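Local coordinates for protein poly-beta-hydroxybuterate polymerase (Cupriavidus necator, PDB 5T6O) that probably acts as an acyltransferase that builds polyhydroxybutyrate without a template, this chain being the catalytic domain of the class I synthase with an alpha/beta hydrolase fold, at residues P349-T352 and A353-A356; F18-E21 and Y22-L25; V207-N210 and Y211-N215. The protein carries 1 engineered substitution. All blocks are in the same frame, centred on the assembly; numbering follows the deposited sequence.

Interaction 1 (P349-T352 and A353-A356); sequences PDWT and AWLA
Trp351 meets both Trp354 and Leu355 on the inward side of helix 348-358. The two indoles touch rim to rim, CD1 of Trp351 lying 3.8 Å from CE3 of Trp354, with their planes turned 25° apart and neither ring over the face of the other. With CG anti to the backbone N (chi1 172°), the Trp351 side chain runs beside that of Leu355; Leu355 CD2 reaches Trp351 CZ2 at 3.9 Å, and Leu355 CB lies over one face of the indole, near the rim. This is the tight part: helix 61-67 and the central strands 113-118 and 140-146 close round it, and Tyr273 meets both indoles. Ala353 and Pro349 lie on the exposed side and add little beyond the backbone bond from Ala353 N to Pro349 O (3.1 Å). Along the inner edge the helical bond is shorter, Leu355 N to Trp351 O at 2.7 Å. The helix is thus held to the sheet of the alpha/beta hydrolase fold by apolar indole and leucine contacts, with the buried indole N-H of Trp351 satisfied by Thr144 and the Asp350 carboxylate by the hydroxyl of Tyr273 and by Arg300.

Interaction 2 (F18-E21 and Y22-L25); sequences FENE and YFQL. With SO4 (sulfate ion), chain C.
A tight beta hairpin, strands 14-19 and 23-28 joined through Asn20, Glu21 and Tyr22, is closed here by an Asx turn at Asn20. Its OD1 accepts two backbone N-H groups: Tyr22 N, which defines the turn, comes to Asn20 OD1 at 2.8 Å from 47° above the carbonyl plane, whereas Phe23 N adds a further bond to the same oxygen at 3.2 Å, nearly along the C=O direction. The first torsion makes this possible, placing CG between the backbone N and the carbonyl carbon (chi1 68°) and folding the amide back over the turn. The backbone adds Asn20 N to Phe23 O, at 3.0 Å, and Leu25 N to Phe18 O. Across the non-hydrogen-bonded pair, Glu19 and Gln24 run side by side, and Gln24 NE2 gives a 2.8 Å bond to Glu19 OE1 in the plane of its own amide; Arg383 also pairs with that carboxylate oxygen. On the other face Phe18 and Phe23 meet obliquely, CE2 of Phe18 being 3.6 Å from CZ of Phe23 with ring planes at 49°. Asn20 ND2 donates an almost straight bond, 3.0 Å long, to O2 of a sulfate, probably from the crystallisation liquor, which Arg99 also holds; His95 O takes a bond from the same amide nitrogen. Phe18, Phe23 and Leu25 pack against helix 89-108, strand 72-77 lies next to strand 23-28 in the mixed sheet, and strand 378-379 flanks strand 14-19 on its far side.

Interaction 3 (V207-N210 and Y211-N215); sequences VVDN and YLKGN
The last turns of helix 202-215 bring side chains four residues apart together at a boundary between subunits. Val208 and Leu212 lie side by side on its buried flank, CG1 of Val208 being 3.8 Å from CD1 of Leu212. Further round, Asp209 faces Lys213: the extended lysine crosses the carboxylate obliquely, its CE 3.3 Å from Asp209 OD1, but NZ is 4.0 Å from Asp209 OD2, a long salt bridge. Lys213 also makes a cation-pi contact with Phe220. Backbone bonds hold the turns together, from Leu212 N to Val208 O at 2.9 Å and from Lys213 N to Asp209 O at 3.0 Å, before weakening at Gly214 N to Asn210 O, 3.3 Å. Asn215 then folds back: Asn215 CB lies over one face of the Tyr211 ring, near the rim, 3.7 Å above its plane, while ND2 bonds to Tyr211 O on a lone pair in the carbonyl plane, 3.0 Å away. Asn210 OD1 accepts from Ala180 N of the second subunit, against which Val207, Tyr211 and Leu212 also pack. The side-chain amide of Asn215 thus takes up a carbonyl where the helical bonding turns weak, and the long Asp209 pair suggests only a modest electrostatic contribution.

How the interactions relate
From the N terminus, the chain first meets interaction 2, where residues 18-25 close a hairpin towards one side of the mixed sheet. Next comes interaction 3, residues 207-215, on helix 202-215, and last interaction 1, residues 349-356. All three are local, each within one continuous run, so they follow in series and neither nest nor cross. None touches another: the nearest atoms of interactions 1 and 2 are about 15 Å apart, and those of interactions 1 and 3 about 27 Å. Interaction 1 lies on a helix packed against the sheet, interaction 2 joins two neighbouring strands within it, and interaction 3 faces neighbouring copies of the protein.

Interaction 1 (P349-T352 and A353-A356)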
loop_
_atom_site.group_PDB
_atom_site.type_symbol
_atom_site.label_atom_id
_atom_site.label_comp_id
_atom_site.label_asym_id
_atom_site.label_seq_id
_atom_site.Cartn_x
_atom_site.Cartn_y
_atom_site.Cartn_z
ATOM N N PRO A 349 -5.830 -30.500 8.135
ATOM C CA PRO A 349 -6.953 -31.252 8.722
ATOM C C PRO A 349 -8.313 -30.647 8.427
ATOM O O PRO A 349 -9.291 -31.393 8.288
ATOM C CB PRO A 349 -6.640 -31.229 10.226
ATOM C CG PRO A 349 -5.154 -31.123 10.288
ATOM C CD PRO A 349 -4.806 -30.194 9.153
ATOM N N ASP A 350 -8.407 -29.319 8.336
ATOM C CA ASP A 350 -9.671 -28.690 7.971
ATOM C C ASP A 350 -10.105 -29.135 6.586
ATOM O O ASP A 350 -11.261 -29.523 6.366
ATOM C CB ASP A 350 -9.526 -27.169 8.011
ATOM C CG ASP A 350 -10.834 -26.451 7.723
ATOM O OD1 ASP A 350 -11.178 -26.270 6.533
ATOM O OD2 ASP A 350 -11.519 -26.058 8.690
ATOM N N TRP A 351 -9.171 -29.104 5.639
ATOM C CA TRP A 351 -9.482 -29.499 4.273
ATOM C C TRP A 351 -9.786 -30.996 4.166
ATOM O O TRP A 351 -10.755 -31.387 3.503
ATOM C CB TRP A 351 -8.334 -29.113 3.344
ATOM C CG TRP A 351 -8.544 -29.676 1.976
ATOM C CD1 TRP A 351 -9.610 -29.456 1.170
ATOM C CD2 TRP A 351 -7.674 -30.571 1.267
ATOM N NE1 TRP A 351 -9.471 -30.163 -0.010
ATOM C CE2 TRP A 351 -8.280 -30.842 0.021
ATOM C CE3 TRP A 351 -6.440 -31.164 1.561
ATOM C CZ2 TRP A 351 -7.709 -31.699 -0.921
ATOM C CZ3 TRP A 351 -5.861 -31.998 0.609
ATOM C CH2 TRP A 351 -6.492 -32.257 -0.611
ATOM N N THR A 352 -8.963 -31.861 4.778
ATOM C CA THR A 352 -9.206 -33.289 4.574
ATOM C C THR A 352 -10.526 -33.717 5.199
ATOM O O THR A 352 -11.193 -34.617 4.670
ATOM C CB THR A 352 -8.066 -34.155 5.126
ATOM O OG1 THR A 352 -7.960 -33.984 6.543
ATOM C CG2 THR A 352 -6.729 -33.781 4.471
ATOM N N ALA A 353 -10.923 -33.085 6.310
ATOM C CA ALA A 353 -12.237 -33.365 6.878
ATOM C C ALA A 353 -13.339 -32.917 5.929
ATOM O O ALA A 353 -14.332 -33.628 5.742
ATOM C CB ALA A 353 -12.385 -32.690 8.246
ATOM N N TRP A 354 -13.176 -31.745 5.314
ATOM C CA TRP A 354 -14.114 -31.300 4.285
ATOM C C TRP A 354 -14.134 -32.273 3.114
ATOM O O TRP A 354 -15.207 -32.661 2.636
ATOM C CB TRP A 354 -13.741 -29.887 3.823
ATOM C CG TRP A 354 -14.568 -29.323 2.668
ATOM C CD1 TRP A 354 -15.684 -28.531 2.757
ATOM C CD2 TRP A 354 -14.303 -29.486 1.268
ATOM N NE1 TRP A 354 -16.139 -28.210 1.489
ATOM C CE2 TRP A 354 -15.309 -28.782 0.563
ATOM C CE3 TRP A 354 -13.320 -30.162 0.541
ATOM C CZ2 TRP A 354 -15.360 -28.746 -0.836
ATOM C CZ3 TRP A 354 -13.367 -30.115 -0.855
ATOM C CH2 TRP A 354 -14.388 -29.416 -1.524
ATOM N N LEU A 355 -12.952 -32.716 2.668
ATOM C CA LEU A 355 -12.887 -33.619 1.523
ATOM C C LEU A 355 -13.527 -34.967 1.841
ATOM O O LEU A 355 -14.191 -35.563 0.985
ATOM C CB LEU A 355 -11.436 -33.809 1.087
ATOM C CG LEU A 355 -11.216 -34.665 -0.161
ATOM C CD1 LEU A 355 -11.704 -33.922 -1.396
ATOM C CD2 LEU A 355 -9.747 -35.005 -0.283
ATOM N N ALA A 356 -13.336 -35.465 3.063
ATOM C CA ALA A 356 -13.977 -36.721 3.433
ATOM C C ALA A 356 -15.491 -36.637 3.253
ATOM O O ALA A 356 -16.121 -37.588 2.777
ATOM C CB ALA A 356 -13.613 -37.094 4.870
#

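Interaction 2 (F18-E21 and Y22-L25)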
loop_
_atom_site.group_PDB
_atom_site.type_symbol
_atom_site.label_atom_id
_atom_site.label_comp_id
_atom_site.label_asym_id
_atom_site.label_seq_id
_atom_site.Cartn_x
_atom_site.Cartn_y
_atom_site.Cartn_z
ATOM N N PHE A 18 -1.600 -43.886 -17.525
ATOM C CA PHE A 18 -2.041 -43.339 -18.800
ATOM C C PHE A 18 -1.031 -42.284 -19.218
ATOM O O PHE A 18 -0.464 -41.589 -18.370
ATOM C CB PHE A 18 -3.444 -42.713 -18.703
ATOM C CG PHE A 18 -3.852 -41.967 -19.951
ATOM C CD1 PHE A 18 -4.340 -42.653 -21.045
ATOM C CD2 PHE A 18 -3.720 -40.578 -20.037
ATOM C CE1 PHE A 18 -4.697 -41.976 -22.209
ATOM C CE2 PHE A 18 -4.079 -39.890 -21.213
ATOM C CZ PHE A 18 -4.568 -40.594 -22.287
ATOM N N GLU A 19 -0.835 -42.140 -20.525
ATOM C CA GLU A 19 0.006 -41.046 -20.990
ATOM C C GLU A 19 -0.394 -40.669 -22.405
ATOM O O GLU A 19 -0.781 -41.525 -23.214
ATOM C CB GLU A 19 1.504 -41.410 -20.927
ATOM C CG GLU A 19 1.931 -42.476 -21.909
ATOM C CD GLU A 19 3.345 -43.023 -21.635
ATOM O OE1 GLU A 19 3.849 -42.868 -20.504
ATOM O OE2 GLU A 19 3.942 -43.627 -22.553
ATOM N N ASN A 20 -0.288 -39.379 -22.706
ATOM C CA ASN A 20 -0.382 -38.921 -24.090
ATOM C C ASN A 20 0.681 -37.845 -24.280
ATOM O O ASN A 20 1.616 -37.717 -23.480
ATOM C CB ASN A 20 -1.817 -38.469 -24.441
ATOM C CG ASN A 20 -2.262 -37.199 -23.711
ATOM O OD1 ASN A 20 -1.484 -36.530 -23.031
ATOM N ND2 ASN A 20 -3.543 -36.864 -23.864
ATOM N N GLU A 21 0.552 -37.058 -25.346
ATOM C CA GLU A 21 1.590 -36.084 -25.648
ATOM C C GLU A 21 1.687 -35.012 -24.577
ATOM O O GLU A 21 2.756 -34.411 -24.409
ATOM C CB GLU A 21 1.341 -35.444 -27.016
ATOM C CG GLU A 21 1.559 -36.395 -28.189
ATOM C CD GLU A 21 2.955 -37.003 -28.198
ATOM O OE1 GLU A 21 3.932 -36.249 -28.001
ATOM O OE2 GLU A 21 3.073 -38.236 -28.390
ATOM N N TYR A 22 0.611 -34.786 -23.832
ATOM C CA TYR A 22 0.519 -33.653 -22.923
ATOM C C TYR A 22 0.833 -34.000 -21.480
ATOM O O TYR A 22 1.264 -33.119 -20.732
ATOM C CB TYR A 22 -0.886 -33.040 -22.987
ATOM C CG TYR A 22 -1.212 -32.458 -24.335
ATOM C CD1 TYR A 22 -1.708 -33.258 -25.365
ATOM C CD2 TYR A 22 -1.011 -31.098 -24.594
ATOM C CE1 TYR A 22 -2.000 -32.722 -26.613
ATOM C CE2 TYR A 22 -1.298 -30.555 -25.849
ATOM C CZ TYR A 22 -1.790 -31.368 -26.843
ATOM O OH TYR A 22 -2.080 -30.822 -28.079
ATOM N N PHE A 23 0.616 -35.242 -21.054
ATOM C CA PHE A 23 0.772 -35.540 -19.634
ATOM C C PHE A 23 0.805 -37.045 -19.405
ATOM O O PHE A 23 0.475 -37.846 -20.288
ATOM C CB PHE A 23 -0.356 -34.914 -18.809
ATOM C CG PHE A 23 -1.655 -35.673 -18.885
ATOM C CD1 PHE A 23 -2.411 -35.664 -20.043
ATOM C CD2 PHE A 23 -2.129 -36.374 -17.782
ATOM C CE1 PHE A 23 -3.610 -36.364 -20.104
ATOM C CE2 PHE A 23 -3.323 -37.067 -17.833
ATOM C CZ PHE A 23 -4.066 -37.064 -18.988
ATOM N N GLN A 24 1.234 -37.411 -18.197
ATOM C CA GLN A 24 1.079 -38.751 -17.647
ATOM C C GLN A 24 0.131 -38.694 -16.457
ATOM O O GLN A 24 0.222 -37.785 -15.624
ATOM C CB GLN A 24 2.420 -39.322 -17.185
ATOM C CG GLN A 24 3.370 -39.650 -18.320
ATOM C CD GLN A 24 4.662 -40.241 -17.831
ATOM O OE1 GLN A 24 5.322 -39.684 -16.940
ATOM N NE2 GLN A 24 5.027 -41.401 -18.392
ATOM N N LEU A 25 -0.780 -39.658 -16.369
ATOM C CA LEU A 25 -1.647 -39.762 -15.203
ATOM C C LEU A 25 -0.992 -40.699 -14.195
ATOM O O LEU A 25 -0.747 -41.867 -14.508
ATOM C CB LEU A 25 -3.034 -40.281 -15.569
ATOM C CG LEU A 25 -4.033 -40.176 -14.403
ATOM C CD1 LEU A 25 -4.323 -38.722 -14.069
ATOM C CD2 LEU A 25 -5.323 -40.922 -14.746
HETATM S S SO4 C . -5.300 -39.413 -26.403
HETATM O O1 SO4 C . -6.417 -39.569 -27.325
HETATM O O2 SO4 C . -5.620 -38.380 -25.407
HETATM O O3 SO4 C . -4.097 -39.050 -27.137
HETATM O O4 SO4 C . -5.067 -40.691 -25.739
#

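Interaction 3 (V207-N210 and Y211-N215)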
loop_
_atom_site.group_PDB
_atom_site.type_symbol
_atom_site.label_atom_id
_atom_site.label_comp_id
_atom_site.label_asym_id
_atom_site.label_seq_id
_atom_site.Cartn_x
_atom_site.Cartn_y
_atom_site.Cartn_z
ATOM N N VAL A 207 22.089 -14.659 -10.255
ATOM C CA VAL A 207 22.213 -13.702 -9.161
ATOM C C VAL A 207 21.160 -13.953 -8.087
ATOM O O VAL A 207 21.467 -13.950 -6.889
ATOM C CB VAL A 207 22.136 -12.264 -9.713
ATOM C CG1 VAL A 207 21.984 -11.274 -8.597
ATOM C CG2 VAL A 207 23.380 -11.947 -10.466
ATOM N N VAL A 208 19.912 -14.182 -8.489
ATOM C CA VAL A 208 18.847 -14.375 -7.509
ATOM C C VAL A 208 19.082 -15.649 -6.705
ATOM O O VAL A 208 18.990 -15.646 -5.472
ATOM C CB VAL A 208 17.475 -14.387 -8.198
ATOM C CG1 VAL A 208 16.381 -14.802 -7.210
ATOM C CG2 VAL A 208 17.183 -12.995 -8.779
ATOM N N ASP A 209 19.398 -16.749 -7.387
ATOM C CA ASP A 209 19.605 -18.017 -6.690
ATOM C C ASP A 209 20.747 -17.897 -5.689
ATOM O O ASP A 209 20.610 -18.252 -4.512
ATOM C CB ASP A 209 19.886 -19.128 -7.711
ATOM C CG ASP A 209 20.113 -20.481 -7.056
ATOM O OD1 ASP A 209 19.119 -21.087 -6.596
ATOM O OD2 ASP A 209 21.281 -20.939 -7.007
ATOM N N ASN A 210 21.875 -17.359 -6.138
ATOM C CA ASN A 210 23.029 -17.212 -5.265
ATOM C C ASN A 210 22.726 -16.281 -4.094
ATOM O O ASN A 210 23.183 -16.512 -2.965
ATOM C CB ASN A 210 24.206 -16.703 -6.091
ATOM C CG ASN A 210 25.521 -16.896 -5.407
ATOM O OD1 ASN A 210 26.069 -15.958 -4.840
ATOM N ND2 ASN A 210 26.043 -18.115 -5.451
ATOM N N TYR A 211 21.955 -15.222 -4.339
ATOM C CA TYR A 211 21.613 -14.300 -3.260
ATOM C C TYR A 211 20.732 -14.978 -2.212
ATOM O O TYR A 211 20.980 -14.857 -1.004
ATOM C CB TYR A 211 20.903 -13.065 -3.812
ATOM C CG TYR A 211 20.382 -12.194 -2.684
ATOM C CD1 TYR A 211 21.233 -11.336 -2.000
ATOM C CD2 TYR A 211 19.055 -12.269 -2.280
ATOM C CE1 TYR A 211 20.775 -10.558 -0.951
ATOM C CE2 TYR A 211 18.584 -11.489 -1.216
ATOM C CZ TYR A 211 19.455 -10.641 -0.565
ATOM O OH TYR A 211 19.008 -9.863 0.476
ATOM N N LEU A 212 19.685 -15.673 -2.656
ATOM C CA LEU A 212 18.747 -16.277 -1.713
ATOM C C LEU A 212 19.434 -17.338 -0.864
ATOM O O LEU A 212 19.178 -17.442 0.343
ATOM C CB LEU A 212 17.568 -16.891 -2.464
ATOM C CG LEU A 212 16.684 -15.880 -3.184
ATOM C CD1 LEU A 212 15.614 -16.602 -3.970
ATOM C CD2 LEU A 212 16.085 -14.906 -2.157
ATOM N N LYS A 213 20.306 -18.135 -1.482
ATOM C CA LYS A 213 20.962 -19.219 -0.753
ATOM C C LYS A 213 21.900 -18.695 0.320
ATOM O O LYS A 213 22.069 -19.343 1.356
ATOM C CB LYS A 213 21.709 -20.126 -1.724
ATOM C CG LYS A 213 20.757 -20.896 -2.603
ATOM C CD LYS A 213 21.436 -22.018 -3.366
ATOM C CE LYS A 213 20.389 -22.817 -4.125
ATOM N NZ LYS A 213 20.908 -24.111 -4.626
ATOM N N GLY A 214 22.499 -17.528 0.116
ATOM C CA GLY A 214 23.475 -17.045 1.072
ATOM C C GLY A 214 22.966 -16.003 2.051
ATOM O O GLY A 214 23.652 -15.678 3.025
ATOM N N ASN A 215 21.775 -15.459 1.818
ATOM C CA ASN A 215 21.343 -14.317 2.597
ATOM C C ASN A 215 19.913 -14.402 3.101
ATOM O O ASN A 215 19.440 -13.438 3.712
ATOM C CB ASN A 215 21.525 -13.037 1.771
ATOM C CG ASN A 215 22.956 -12.849 1.333
ATOM O OD1 ASN A 215 23.775 -12.304 2.075
ATOM N ND2 ASN A 215 23.280 -13.332 0.134
#